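Local coordinates for pectate lyase/Amb allergen (PDB 4HWV), which probably cleaves pectate as a calcium-dependent lyase of polysaccharide lyase family 1, built on a right-handed parallel beta-helix, at residues R50-Y58 against V158-L169; N182-A193 against Y226-V237. One frame throughout, in Å; residues are numbered along the deposited sequence. Where two conformers were deposited one is given.

Interaction 1. Residues R50-Y58 against V158-L169; sequences RNELIQALY and VVTISVPDNTSL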
loop_
_atom_site.group_PDB
_atom_site.type_symbol
_atom_site.label_atom_id
_atom_site.label_comp_id
_atom_site.label_asym_id
_atom_site.label_seq_id
_atom_site.Cartn_x
_atom_site.Cartn_y
_atom_site.Cartn_z
ATOM N N ARG A 50 -7.009 -1.636 -20.299
ATOM C CA ARG A 50 -6.482 -0.443 -20.930
ATOM C C ARG A 50 -6.834 -0.359 -22.419
ATOM O O ARG A 50 -7.150 0.721 -22.936
ATOM C CB ARG A 50 -4.969 -0.404 -20.737
ATOM C CG ARG A 50 -4.271 0.824 -21.359
ATOM C CD ARG A 50 -2.752 0.833 -21.077
ATOM N NE ARG A 50 -2.111 2.000 -21.672
ATOM C CZ ARG A 50 -1.782 2.087 -22.963
ATOM N NH1 ARG A 50 -2.023 1.059 -23.790
ATOM N NH2 ARG A 50 -1.231 3.209 -23.433
ATOM N N ASN A 51 -6.766 -1.495 -23.117
ATOM C CA ASN A 51 -7.098 -1.500 -24.540
ATOM C C ASN A 51 -8.556 -1.115 -24.784
ATOM O O ASN A 51 -8.856 -0.284 -25.653
ATOM C CB ASN A 51 -6.817 -2.864 -25.186
ATOM C CG ASN A 51 -5.329 -3.152 -25.348
ATOM O OD1 ASN A 51 -4.503 -2.255 -25.326
ATOM N ND2 ASN A 51 -4.993 -4.411 -25.578
ATOM N N GLU A 52 -9.467 -1.708 -24.014
ATOM C CA GLU A 52 -10.891 -1.397 -24.164
ATOM C C GLU A 52 -11.198 0.051 -23.830
ATOM O O GLU A 52 -11.985 0.707 -24.513
ATOM C CB GLU A 52 -11.731 -2.313 -23.290
ATOM C CG GLU A 52 -11.681 -3.793 -23.730
ATOM C CD GLU A 52 -12.476 -4.708 -22.820
ATOM O OE1 GLU A 52 -13.016 -4.237 -21.807
ATOM O OE2 GLU A 52 -12.581 -5.914 -23.127
ATOM N N LEU A 53 -10.560 0.560 -22.777
ATOM C CA LEU A 53 -10.747 1.962 -22.400
ATOM C C LEU A 53 -10.310 2.890 -23.550
ATOM O O LEU A 53 -11.036 3.817 -23.933
ATOM C CB LEU A 53 -9.939 2.264 -21.135
ATOM C CG LEU A 53 -9.905 3.741 -20.743
ATOM C CD1 LEU A 53 -11.280 4.317 -20.420
ATOM C CD2 LEU A 53 -8.993 3.901 -19.532
ATOM N N ILE A 54 -9.123 2.642 -24.099
ATOM C CA ILE A 54 -8.636 3.445 -25.219
ATOM C C ILE A 54 -9.565 3.347 -26.436
ATOM O O ILE A 54 -9.895 4.362 -27.045
ATOM C CB ILE A 54 -7.185 3.070 -25.575
ATOM C CG1 ILE A 54 -6.255 3.527 -24.454
ATOM C CG2 ILE A 54 -6.768 3.678 -26.930
ATOM C CD1 ILE A 54 -4.882 2.863 -24.491
ATOM N N GLN A 55 -10.013 2.141 -26.798
ATOM C CA GLN A 55 -10.904 2.049 -27.950
ATOM C C GLN A 55 -12.204 2.828 -27.718
ATOM O O GLN A 55 -12.743 3.448 -28.639
ATOM C CB GLN A 55 -11.222 0.597 -28.326
ATOM C CG GLN A 55 -10.036 -0.198 -28.870
ATOM C CD GLN A 55 -9.381 0.396 -30.115
ATOM O OE1 GLN A 55 -9.883 1.340 -30.739
ATOM N NE2 GLN A 55 -8.228 -0.161 -30.473
ATOM N N ALA A 56 -12.724 2.812 -26.498
ATOM C CA ALA A 56 -13.936 3.576 -26.211
ATOM C C ALA A 56 -13.679 5.076 -26.385
ATOM O O ALA A 56 -14.465 5.805 -27.009
ATOM C CB ALA A 56 -14.450 3.255 -24.815
ATOM N N LEU A 57 -12.552 5.540 -25.860
ATOM C CA LEU A 57 -12.207 6.959 -25.972
ATOM C C LEU A 57 -11.960 7.382 -27.418
ATOM O O LEU A 57 -12.170 8.548 -27.776
ATOM C CB LEU A 57 -10.968 7.261 -25.120
ATOM C CG LEU A 57 -11.162 7.133 -23.606
ATOM C CD1 LEU A 57 -9.826 7.119 -22.903
ATOM C CD2 LEU A 57 -12.033 8.248 -23.038
ATOM N N TYR A 58 -11.504 6.431 -28.234
ATOM C CA TYR A 58 -11.122 6.704 -29.618
ATOM C C TYR A 58 -12.182 6.222 -30.620
ATOM O O TYR A 58 -11.951 6.221 -31.827
ATOM C CB TYR A 58 -9.762 6.051 -29.932
ATOM C CG TYR A 58 -8.562 6.816 -29.396
ATOM C CD1 TYR A 58 -8.353 6.968 -28.024
ATOM C CD2 TYR A 58 -7.631 7.381 -30.265
ATOM C CE1 TYR A 58 -7.266 7.670 -27.535
ATOM C CE2 TYR A 58 -6.523 8.073 -29.781
ATOM C CZ TYR A 58 -6.353 8.218 -28.410
ATOM O OH TYR A 58 -5.279 8.899 -27.889
ATOM N N VAL A 158 2.660 5.311 -22.393
ATOM C CA VAL A 158 1.832 4.198 -21.966
ATOM C C VAL A 158 0.800 4.650 -20.925
ATOM O O VAL A 158 -0.384 4.353 -21.044
ATOM C CB VAL A 158 2.721 3.075 -21.392
ATOM C CG1 VAL A 158 1.890 1.980 -20.746
ATOM C CG2 VAL A 158 3.576 2.485 -22.496
ATOM N N VAL A 159 1.254 5.342 -19.881
ATOM C CA VAL A 159 0.385 5.571 -18.736
ATOM C C VAL A 159 -0.520 6.793 -18.898
ATOM O O VAL A 159 -1.473 6.950 -18.133
ATOM C CB VAL A 159 1.163 5.686 -17.389
ATOM C CG1 VAL A 159 2.026 4.441 -17.161
ATOM C CG2 VAL A 159 1.996 6.976 -17.328
ATOM N N THR A 160 -0.212 7.662 -19.868
ATOM C CA THR A 160 -1.036 8.849 -20.117
ATOM C C THR A 160 -2.128 8.530 -21.131
ATOM O O THR A 160 -1.823 8.025 -22.217
ATOM C CB THR A 160 -0.196 10.012 -20.658
ATOM O OG1 THR A 160 0.915 10.235 -19.790
ATOM C CG2 THR A 160 -1.010 11.270 -20.701
ATOM N N ILE A 161 -3.379 8.831 -20.777
ATOM C CA ILE A 161 -4.532 8.458 -21.579
ATOM C C ILE A 161 -5.311 9.717 -21.952
ATOM O O ILE A 161 -5.779 10.451 -21.068
ATOM C CB ILE A 161 -5.469 7.504 -20.795
ATOM C CG1 ILE A 161 -4.719 6.267 -20.283
ATOM C CG2 ILE A 161 -6.672 7.125 -21.653
ATOM C CD1 ILE A 161 -4.193 5.337 -21.373
ATOM N N SER A 162 -5.434 9.990 -23.244
ATOM C CA SER A 162 -6.114 11.187 -23.722
ATOM C C SER A 162 -7.640 11.046 -23.634
ATOM O O SER A 162 -8.222 10.097 -24.179
ATOM C CB SER A 162 -5.702 11.447 -25.173
ATOM O OG SER A 162 -6.280 12.643 -25.642
ATOM N N VAL A 163 -8.283 11.995 -22.962
ATOM C CA VAL A 163 -9.749 11.990 -22.847
ATOM C C VAL A 163 -10.340 13.103 -23.705
ATOM O O VAL A 163 -10.006 14.269 -23.526
ATOM C CB VAL A 163 -10.198 12.170 -21.379
ATOM C CG1 VAL A 163 -11.713 12.154 -21.273
ATOM C CG2 VAL A 163 -9.585 11.068 -20.509
ATOM N N PRO A 164 -11.206 12.749 -24.663
ATOM C CA PRO A 164 -11.759 13.742 -25.596
ATOM C C PRO A 164 -13.051 14.393 -25.089
ATOM O O PRO A 164 -13.545 14.079 -24.007
ATOM C CB PRO A 164 -12.061 12.891 -26.836
ATOM C CG PRO A 164 -12.541 11.585 -26.231
ATOM C CD PRO A 164 -11.637 11.378 -25.010
ATOM N N ASP A 165 -13.598 15.302 -25.891
ATOM C CA ASP A 165 -14.827 16.022 -25.560
ATOM C C ASP A 165 -15.982 15.090 -25.265
ATOM O O ASP A 165 -16.073 13.981 -25.804
ATOM C CB ASP A 165 -15.272 16.896 -26.737
ATOM C CG ASP A 165 -14.176 17.827 -27.215
ATOM O OD1 ASP A 165 -13.186 17.330 -27.795
ATOM O OD2 ASP A 165 -14.300 19.050 -27.013
ATOM N N ASN A 166 -16.900 15.582 -24.439
ATOM C CA ASN A 166 -18.201 14.944 -24.283
ATOM C C ASN A 166 -18.076 13.504 -23.811
ATOM O O ASN A 166 -18.685 12.591 -24.357
ATOM C CB ASN A 166 -19.019 15.037 -25.577
ATOM C CG ASN A 166 -19.168 16.458 -26.068
ATOM O OD1 ASN A 166 -19.551 17.344 -25.314
ATOM N ND2 ASN A 166 -18.866 16.679 -27.341
ATOM N N THR A 167 -17.283 13.321 -22.762
ATOM C CA THR A 167 -17.000 11.994 -22.253
ATOM C C THR A 167 -17.427 11.862 -20.813
ATOM O O THR A 167 -17.090 12.716 -19.982
ATOM C CB THR A 167 -15.486 11.709 -22.331
ATOM O OG1 THR A 167 -15.071 11.795 -23.699
ATOM C CG2 THR A 167 -15.151 10.311 -21.793
ATOM N N SER A 168 -18.143 10.782 -20.517
ATOM C CA SER A 168 -18.363 10.352 -19.140
ATOM C C SER A 168 -17.615 9.063 -18.848
ATOM O O SER A 168 -17.718 8.101 -19.619
ATOM C CB SER A 168 -19.849 10.122 -18.875
ATOM O OG SER A 168 -20.539 11.360 -18.947
ATOM N N LEU A 169 -16.854 9.065 -17.751
ATOM C CA LEU A 169 -16.226 7.862 -17.217
ATOM C C LEU A 169 -16.941 7.569 -15.913
ATOM O O LEU A 169 -16.868 8.374 -14.969
ATOM C CB LEU A 169 -14.734 8.076 -16.953
ATOM C CG LEU A 169 -13.897 8.418 -18.182
ATOM C CD1 LEU A 169 -12.488 8.816 -17.786
ATOM C CD2 LEU A 169 -13.824 7.253 -19.128
HETATM O O HOH W 1 -4.345 8.223 -25.297
#

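Interaction 2. Residues N182-A193 against Y226-V237; sequences NLMLGTPDAPVA and YDLISVAHASHV. With CA (calcium ion), chain C.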
loop_
_atom_site.group_PDB
_atom_site.type_symbol
_atom_site.label_atom_id
_atom_site.label_comp_id
_atom_site.label_asym_id
_atom_site.label_seq_id
_atom_site.Cartn_x
_atom_site.Cartn_y
_atom_site.Cartn_z
ATOM N N ASN A 182 -2.518 8.276 -15.837
ATOM C CA ASN A 182 -2.797 9.704 -15.823
ATOM C C ASN A 182 -3.818 9.990 -16.898
ATOM O O ASN A 182 -3.483 9.942 -18.090
ATOM C CB ASN A 182 -1.460 10.407 -16.130
ATOM C CG ASN A 182 -1.467 11.920 -15.916
ATOM O OD1 ASN A 182 -2.509 12.639 -15.984
ATOM N ND2 ASN A 182 -0.267 12.440 -15.715
ATOM N N LEU A 183 -5.053 10.300 -16.498
ATOM C CA LEU A 183 -6.005 10.788 -17.478
ATOM C C LEU A 183 -5.608 12.206 -17.872
ATOM O O LEU A 183 -5.328 13.050 -17.004
ATOM C CB LEU A 183 -7.432 10.800 -16.921
ATOM C CG LEU A 183 -7.983 9.443 -16.494
ATOM C CD1 LEU A 183 -9.433 9.609 -16.021
ATOM C CD2 LEU A 183 -7.871 8.412 -17.617
ATOM N N MET A 184 -5.563 12.455 -19.175
ATOM C CA MET A 184 -5.171 13.750 -19.687
ATOM C C MET A 184 -6.382 14.405 -20.339
ATOM O O MET A 184 -6.861 13.960 -21.377
ATOM C CB MET A 184 -4.017 13.560 -20.667
ATOM C CG MET A 184 -3.450 14.833 -21.227
ATOM S SD MET A 184 -2.585 15.813 -19.970
ATOM C CE MET A 184 -1.367 14.653 -19.329
ATOM N N LEU A 185 -6.891 15.453 -19.698
ATOM C CA LEU A 185 -8.108 16.086 -20.202
ATOM C C LEU A 185 -7.754 17.173 -21.205
ATOM O O LEU A 185 -7.514 18.337 -20.836
ATOM C CB LEU A 185 -9.008 16.599 -19.061
ATOM C CG LEU A 185 -9.280 15.614 -17.914
ATOM C CD1 LEU A 185 -10.411 16.138 -17.026
ATOM C CD2 LEU A 185 -9.588 14.187 -18.376
ATOM N N GLY A 186 -7.700 16.764 -22.467
ATOM C CA GLY A 186 -7.281 17.640 -23.545
ATOM C C GLY A 186 -5.770 17.616 -23.740
ATOM O O GLY A 186 -4.988 17.317 -22.821
ATOM N N THR A 187 -5.352 17.904 -24.961
ATOM C CA THR A 187 -3.937 17.983 -25.293
ATOM C C THR A 187 -3.712 19.327 -25.998
ATOM O O THR A 187 -4.668 19.969 -26.439
ATOM C CB THR A 187 -3.497 16.808 -26.204
ATOM O OG1 THR A 187 -4.252 16.856 -27.420
ATOM C CG2 THR A 187 -3.735 15.467 -25.540
ATOM N N PRO A 188 -2.448 19.771 -26.112
ATOM C CA PRO A 188 -2.243 21.103 -26.697
ATOM C C PRO A 188 -2.723 21.207 -28.124
ATOM O O PRO A 188 -3.198 22.270 -28.514
ATOM C CB PRO A 188 -0.726 21.301 -26.636
ATOM C CG PRO A 188 -0.144 20.030 -26.164
ATOM C CD PRO A 188 -1.219 19.223 -25.520
ATOM N N ASP A 189 -2.620 20.121 -28.875
ATOM C CA ASP A 189 -3.077 20.120 -30.260
ATOM C C ASP A 189 -4.592 20.017 -30.393
ATOM O O ASP A 189 -5.143 20.321 -31.445
ATOM C CB ASP A 189 -2.424 18.966 -31.030
ATOM C CG ASP A 189 -2.738 17.617 -30.421
ATOM O OD1 ASP A 189 -2.400 17.415 -29.237
ATOM O OD2 ASP A 189 -3.348 16.772 -31.128
ATOM N N ALA A 190 -5.265 19.574 -29.331
ATOM C CA ALA A 190 -6.702 19.339 -29.381
ATOM C C ALA A 190 -7.343 19.519 -28.011
ATOM O O ALA A 190 -7.605 18.548 -27.297
ATOM C CB ALA A 190 -7.011 17.933 -29.940
ATOM N N PRO A 191 -7.604 20.775 -27.635
ATOM C CA PRO A 191 -8.295 21.023 -26.370
ATOM C C PRO A 191 -9.707 20.477 -26.442
ATOM O O PRO A 191 -10.250 20.264 -27.535
ATOM C CB PRO A 191 -8.304 22.550 -26.277
ATOM C CG PRO A 191 -7.165 22.979 -27.115
ATOM C CD PRO A 191 -7.159 22.026 -28.269
ATOM N N VAL A 192 -10.300 20.252 -25.284
ATOM C CA VAL A 192 -11.577 19.573 -25.187
ATOM C C VAL A 192 -12.495 20.290 -24.206
ATOM O O VAL A 192 -12.065 21.141 -23.428
ATOM C CB VAL A 192 -11.402 18.105 -24.693
ATOM C CG1 VAL A 192 -10.488 17.332 -25.651
ATOM C CG2 VAL A 192 -10.861 18.077 -23.259
ATOM N N ALA A 193 -13.760 19.909 -24.214
ATOM C CA ALA A 193 -14.704 20.402 -23.228
ATOM C C ALA A 193 -15.662 19.297 -22.844
ATOM O O ALA A 193 -15.896 18.363 -23.619
ATOM C CB ALA A 193 -15.499 21.586 -23.780
ATOM N N TYR A 226 3.593 12.219 -13.358
ATOM C CA TYR A 226 2.224 11.727 -13.586
ATOM C C TYR A 226 1.260 12.072 -12.476
ATOM O O TYR A 226 1.526 11.804 -11.292
ATOM C CB TYR A 226 2.209 10.208 -13.870
ATOM C CG TYR A 226 3.261 9.832 -14.870
ATOM C CD1 TYR A 226 3.346 10.481 -16.088
ATOM C CD2 TYR A 226 4.217 8.878 -14.574
ATOM C CE1 TYR A 226 4.343 10.193 -16.995
ATOM C CE2 TYR A 226 5.230 8.580 -15.454
ATOM C CZ TYR A 226 5.293 9.231 -16.676
ATOM O OH TYR A 226 6.313 8.973 -17.557
ATOM N N ASP A 227 0.154 12.702 -12.866
ATOM C CA ASP A 227 -0.981 12.939 -11.975
ATOM C C ASP A 227 -1.993 11.832 -12.192
ATOM O O ASP A 227 -1.920 11.116 -13.177
ATOM C CB ASP A 227 -1.690 14.235 -12.378
ATOM C CG ASP A 227 -0.766 15.433 -12.405
ATOM O OD1 ASP A 227 0.184 15.486 -11.598
ATOM O OD2 ASP A 227 -1.006 16.343 -13.233
ATOM N N LEU A 228 -2.973 11.685 -11.307
ATOM C CA LEU A 228 -4.081 10.796 -11.638
ATOM C C LEU A 228 -4.975 11.436 -12.712
ATOM O O LEU A 228 -5.444 10.742 -13.619
ATOM C CB LEU A 228 -4.860 10.379 -10.386
ATOM C CG LEU A 228 -4.020 9.416 -9.517
ATOM C CD1 LEU A 228 -4.566 9.342 -8.096
ATOM C CD2 LEU A 228 -3.964 8.021 -10.143
ATOM N N ILE A 229 -5.208 12.748 -12.606
ATOM C CA ILE A 229 -5.919 13.498 -13.644
ATOM C C ILE A 229 -5.198 14.832 -13.836
ATOM O O ILE A 229 -4.906 15.538 -12.849
ATOM C CB ILE A 229 -7.398 13.777 -13.267
ATOM C CG1 ILE A 229 -8.163 12.473 -12.963
ATOM C CG2 ILE A 229 -8.090 14.549 -14.395
ATOM C CD1 ILE A 229 -9.579 12.716 -12.448
ATOM N N SER A 230 -4.894 15.161 -15.092
ATOM C CA SER A 230 -4.319 16.460 -15.443
ATOM C C SER A 230 -5.342 17.222 -16.261
ATOM O O SER A 230 -5.908 16.671 -17.226
ATOM C CB SER A 230 -3.056 16.283 -16.285
ATOM O OG SER A 230 -2.068 15.515 -15.607
ATOM N N VAL A 231 -5.579 18.482 -15.892
ATOM C CA VAL A 231 -6.549 19.315 -16.580
ATOM C C VAL A 231 -5.844 20.576 -17.094
ATOM O O VAL A 231 -5.866 21.615 -16.440
ATOM C CB VAL A 231 -7.740 19.676 -15.675
ATOM C CG1 VAL A 231 -8.868 20.277 -16.508
ATOM C CG2 VAL A 231 -8.228 18.437 -14.912
ATOM N N ALA A 232 -5.195 20.457 -18.251
ATOM C CA ALA A 232 -4.456 21.580 -18.834
ATOM C C ALA A 232 -5.150 22.143 -20.068
ATOM O O ALA A 232 -4.892 23.275 -20.462
ATOM C CB ALA A 232 -3.001 21.150 -19.175
ATOM N N HIS A 233 -6.041 21.355 -20.668
ATOM C CA HIS A 233 -6.646 21.727 -21.960
ATOM C C HIS A 233 -8.088 21.292 -22.034
ATOM O O HIS A 233 -8.562 20.893 -23.090
ATOM C CB HIS A 233 -5.856 21.152 -23.148
ATOM C CG HIS A 233 -4.450 21.654 -23.206
ATOM N ND1 HIS A 233 -4.140 22.931 -23.624
ATOM C CD2 HIS A 233 -3.274 21.072 -22.857
ATOM C CE1 HIS A 233 -2.832 23.115 -23.532
ATOM N NE2 HIS A 233 -2.283 21.999 -23.080
ATOM N N ALA A 234 -8.785 21.396 -20.909
ATOM C CA ALA A 234 -10.210 21.075 -20.859
ATOM C C ALA A 234 -10.973 22.142 -20.114
ATOM O O ALA A 234 -10.502 22.661 -19.104
ATOM C CB ALA A 234 -10.458 19.724 -20.192
ATOM N N SER A 235 -12.163 22.452 -20.621
ATOM C CA SER A 235 -13.115 23.341 -19.963
ATOM C C SER A 235 -14.367 22.538 -19.636
ATOM O O SER A 235 -14.783 21.712 -20.455
ATOM C CB SER A 235 -13.509 24.472 -20.913
ATOM O OG SER A 235 -14.493 25.311 -20.336
ATOM N N HIS A 236 -14.992 22.806 -18.489
ATOM C CA HIS A 236 -16.266 22.163 -18.093
ATOM C C HIS A 236 -16.080 20.695 -17.742
ATOM O O HIS A 236 -16.313 19.789 -18.553
ATOM C CB HIS A 236 -17.382 22.423 -19.107
ATOM C CG HIS A 236 -17.905 23.811 -19.028
ATOM N ND1 HIS A 236 -17.381 24.846 -19.765
ATOM C CD2 HIS A 236 -18.852 24.357 -18.234
ATOM C CE1 HIS A 236 -18.025 25.962 -19.474
ATOM N NE2 HIS A 236 -18.913 25.697 -18.537
ATOM N N VAL A 237 -15.597 20.499 -16.519
ATOM C CA VAL A 237 -15.156 19.200 -16.036
ATOM C C VAL A 237 -15.735 18.991 -14.646
ATOM O O VAL A 237 -15.551 19.843 -13.772
ATOM C CB VAL A 237 -13.602 19.121 -15.968
ATOM C CG1 VAL A 237 -13.157 17.800 -15.370
ATOM C CG2 VAL A 237 -12.977 19.318 -17.358
HETATM CA CA CA C . 0.940 17.398 -12.402
HETATM O O HOH W 2 -4.635 18.328 -20.063
HETATM O O HOH W 3 2.667 19.359 -12.880
HETATM O O HOH W 4 0.274 19.232 -14.239
HETATM O O HOH W 5 2.181 16.341 -14.488
#

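Interaction 1. Residues R50-Y58 against V158-L169
Arg50 reaches Val158 with a fully stretched side chain: chi1 is -180° and the chain stays extended from CG to NE, carrying the guanidinium past the end of Ile161 to the carbonyl beyond. There NE and NH2 grip one atom side-on, NH2 lying 2.8 Å from Val158 O on a lone pair, NE at 3.0 Å from Val158 O and tilted out of the carbonyl plane. Neither bond is straight, as one acceptor shared by neighbouring donors requires. Val158 CG1 covers one face of the guanidinium, and NH2 has a second acceptor in Gly68 O. With CG anti to the carbonyl carbon (chi1 -67°), Leu57 projects its branch between the strand and the following turn, and the two methyls part there. CD1 presses on Ile161 CG2 at 3.4 Å, a tight fit, while CD2 meets Pro164 CD at 3.7 Å and Thr167 CG2. Leu53 CD1 and Leu169 CD2 meet at 4.1 Å, and Ile54 CD1 abuts Ile161 CD1. A water joins Tyr58 OH to Ser162 N. Helix 50-57 runs at 27° to strand 160-163, their axes 9.1 Å apart at closest approach, consistent with the amphipathic helix that caps the N-terminal end of the parallel beta-helix in pectate lyases.

Interaction 2. Residues N182-A193 against Y226-V237
Between Leu183 and Ile229 the two strands pair in parallel, and the backbone ladder is the first shell: Leu183 N donates to Leu228 O, Ser230 N to Leu183 O, and Leu185 N to Ser230 O, the last two almost straight. Beyond a loop the pairing resumes, with Val192 N bonded to His233 O at 2.9 Å and Ser235 N to Val192 O. Leu185 fills the inner side of the junction. Its CD1 reaches Val237 CG1 at 3.6 Å and also touches Val231 CG2 and Ile229 CG2, while CB rests on Ala234 CB. On the outer side the His233 ring lies beneath the Thr187-Pro188 link; Pro188 CA stands 3.8 Å from the centroid of the His233 ring, 12° off its normal, a CH-pi contact. That loop is shaped by a type I turn from Thr187 to Ala190, and Thr187 OG1 donates to Asp189 OD1. A water accepts from Ala232 N and donates to Gly186 O, bridging the strands where they part. At the other end, Asp227 binds calcium through both oxygens, OD1 lying 2.2 Å from the ion. Ser230 OG donates to Asp227 OD2 at 2.7 Å, from the anti side but tilted out of the carboxylate plane, a second-shell bond that would help fix the carboxylate's rotation. Three waters, Asp278 and Asp282 complete the site. Strand 182-185 lies between 160-163 and 229-234 in a parallel sheet that ends at 281-283; behind it, Ile195 packs on Leu185, Ile197 on Leu183 and Ile229, and helix 143-159 touches Tyr226.

Both segments of interaction 1 precede those of interaction 2 along the chain, and their centres lie about 11 Å apart. They adjoin directly: Val159 O to Asn182 N and Ile161 O to Met184 N, both 2.8 Å, are probable hydrogen bonds, so strand 160-163 is next to 182-185 in one parallel sheet. A second shared face pairs strand 167-171 with 192-198, and Leu169 packs on Leu183 between the faces. The principle illustrated is stacking of successive coils: helix 50-57 covers the first of these strands, and the next strands, 182-185 and 229-234, continue the sheet toward the calcium. The side chain of Ile161 remains about 11 Å from that of Asp227, so interaction 1 lies near the metal site without taking part in it.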